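Local coordinates for chromosome-partitioning protein Spo0J (PDB 1VZ0) that probably takes part in chromosome partitioning, binding the centromere-like site parS and stimulating the ATPase activity of Soj, at residues Glu122-Tyr127 against Ala152-Leu157. Sequence-based numbering, arbitrary orientation.
Sequences EEARGY and ANALRL
Ala124 meets Ala154 where helix 120-132 crosses helix 148-156, the last helix of the inferred helix-turn-helix motif in this ParB-family DNA-binding domain. Small residues at a helix crossing let backbones come close, and this pair is a clear example: their CA atoms lie 4.9 Å apart. The short segment axes cross at -108°. The methyl of Ala124 presses on the main chain of the other helix, its CB 3.1 Å from Ala154 O, a carbonyl that accepts a backbone hydrogen bond from Leu157 N.

Tyr127 can be followed outward. Its CB touches Leu155 CD2 at 3.8 Å. With chi1 at -65°, CG sits beside the backbone N and the ring runs back along its own helix, with Glu123 O above one face, offset toward the rim. Ring atoms CD1 and CE1 each lie 3.9 Å from Ala154 CB, which comes in obliquely. At the tip, OH donates a weak hydrogen bond to Glu123 OE1, one turn earlier in the same helix. Val140 of helix 137-144 also packs on Tyr127, joining three helices. No hydrogen bond links the two segments; Leu155 reaches the backbone as well, its CD2 methyl lying 3.7 Å from Ala124 O.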
loop_
_atom_site.group_PDB
_atom_site.type_symbol
_atom_site.label_atom_id
_atom_site.label_comp_id
_atom_site.label_asym_id
_atom_site.label_seq_id
_atom_site.Cartn_x
_atom_site.Cartn_y
_atom_site.Cartn_z
ATOM N N GLU C 122 -3.688 -2.038 7.936
ATOM C CA GLU C 122 -3.646 -3.312 7.236
ATOM C C GLU C 122 -2.848 -4.291 8.073
ATOM O O GLU C 122 -3.148 -5.483 8.109
ATOM C CB GLU C 122 -2.972 -3.158 5.881
ATOM C CG GLU C 122 -3.660 -2.194 4.949
ATOM C CD GLU C 122 -2.976 -2.150 3.603
ATOM O OE1 GLU C 122 -3.162 -3.101 2.812
ATOM O OE2 GLU C 122 -2.240 -1.175 3.342
ATOM N N GLU C 123 -1.825 -3.776 8.742
ATOM C CA GLU C 123 -1.002 -4.608 9.590
ATOM C C GLU C 123 -1.902 -5.253 10.638
ATOM O O GLU C 123 -1.843 -6.456 10.857
ATOM C CB GLU C 123 0.070 -3.772 10.278
ATOM C CG GLU C 123 1.042 -4.590 11.096
ATOM C CD GLU C 123 1.940 -3.729 11.972
ATOM O OE1 GLU C 123 2.745 -4.300 12.737
ATOM O OE2 GLU C 123 1.839 -2.482 11.897
ATOM N N ALA C 124 -2.738 -4.434 11.277
ATOM C CA ALA C 124 -3.651 -4.914 12.302
ATOM C C ALA C 124 -4.662 -5.924 11.750
ATOM O O ALA C 124 -4.916 -6.940 12.381
ATOM C CB ALA C 124 -4.380 -3.738 12.952
ATOM N N ARG C 125 -5.230 -5.653 10.576
ATOM C CA ARG C 125 -6.206 -6.574 9.993
ATOM C C ARG C 125 -5.567 -7.931 9.708
ATOM O O ARG C 125 -6.216 -8.977 9.844
ATOM C CB ARG C 125 -6.807 -6.001 8.699
ATOM C CG ARG C 125 -7.615 -4.728 8.885
ATOM C CD ARG C 125 -8.218 -4.260 7.561
ATOM N NE ARG C 125 -8.800 -2.928 7.684
ATOM C CZ ARG C 125 -9.899 -2.645 8.377
ATOM N NH1 ARG C 125 -10.338 -1.395 8.433
ATOM N NH2 ARG C 125 -10.568 -3.607 9.001
ATOM N N GLY C 126 -4.300 -7.901 9.304
ATOM C CA GLY C 126 -3.579 -9.127 9.019
ATOM C C GLY C 126 -3.412 -9.957 10.278
ATOM O O GLY C 126 -3.711 -11.150 10.287
ATOM N N TYR C 127 -2.942 -9.327 11.349
ATOM C CA TYR C 127 -2.747 -10.036 12.611
ATOM C C TYR C 127 -4.072 -10.631 13.067
ATOM O O TYR C 127 -4.133 -11.789 13.476
ATOM C CB TYR C 127 -2.227 -9.087 13.691
ATOM C CG TYR C 127 -0.853 -8.521 13.417
ATOM C CD1 TYR C 127 -0.370 -7.448 14.162
ATOM C CD2 TYR C 127 -0.039 -9.050 12.412
ATOM C CE1 TYR C 127 0.883 -6.906 13.915
ATOM C CE2 TYR C 127 1.221 -8.520 12.153
ATOM C CZ TYR C 127 1.674 -7.445 12.906
ATOM O OH TYR C 127 2.893 -6.880 12.625
ATOM N N ALA C 152 -0.192 -6.840 19.744
ATOM C CA ALA C 152 -1.325 -6.467 20.587
ATOM C C ALA C 152 -1.696 -5.005 20.363
ATOM O O ALA C 152 -2.876 -4.656 20.275
ATOM C CB ALA C 152 -0.989 -6.706 22.063
ATOM N N ASN C 153 -0.684 -4.151 20.269
ATOM C CA ASN C 153 -0.909 -2.730 20.046
ATOM C C ASN C 153 -1.538 -2.441 18.693
ATOM O O ASN C 153 -2.363 -1.538 18.574
ATOM C CB ASN C 153 0.396 -1.953 20.179
ATOM C CG ASN C 153 0.642 -1.487 21.596
ATOM O OD1 ASN C 153 0.699 -2.293 22.530
ATOM N ND2 ASN C 153 0.779 -0.175 21.768
ATOM N N ALA C 154 -1.144 -3.195 17.671
ATOM C CA ALA C 154 -1.716 -2.996 16.346
ATOM C C ALA C 154 -3.191 -3.401 16.359
ATOM O O ALA C 154 -4.031 -2.684 15.827
ATOM C CB ALA C 154 -0.961 -3.802 15.308
ATOM N N LEU C 155 -3.503 -4.540 16.977
ATOM C CA LEU C 155 -4.885 -5.015 17.060
ATOM C C LEU C 155 -5.830 -3.997 17.702
ATOM O O LEU C 155 -7.000 -3.902 17.321
ATOM C CB LEU C 155 -4.952 -6.326 17.852
ATOM C CG LEU C 155 -4.308 -7.544 17.180
ATOM C CD1 LEU C 155 -4.225 -8.696 18.167
ATOM C CD2 LEU C 155 -5.112 -7.931 15.949
ATOM N N ARG C 156 -5.329 -3.249 18.681
ATOM C CA ARG C 156 -6.140 -2.238 19.356
ATOM C C ARG C 156 -6.713 -1.212 18.380
ATOM O O ARG C 156 -7.796 -0.677 18.604
ATOM C CB ARG C 156 -5.316 -1.517 20.432
ATOM C CG ARG C 156 -5.162 -2.305 21.720
ATOM C CD ARG C 156 -4.125 -1.673 22.655
ATOM N NE ARG C 156 -4.446 -0.299 23.049
ATOM C CZ ARG C 156 -5.561 0.068 23.678
ATOM N NH1 ARG C 156 -5.756 1.341 24.000
ATOM N NH2 ARG C 156 -6.492 -0.834 23.979
ATOM N N LEU C 157 -5.985 -0.931 17.303
ATOM C CA LEU C 157 -6.457 0.044 16.323
ATOM C C LEU C 157 -7.819 -0.335 15.757
ATOM O O LEU C 157 -8.614 0.532 15.419
ATOM C CB LEU C 157 -5.461 0.181 15.160
ATOM C CG LEU C 157 -4.088 0.762 15.479
ATOM C CD1 LEU C 157 -3.177 0.587 14.281
ATOM C CD2 LEU C 157 -4.229 2.232 15.855
#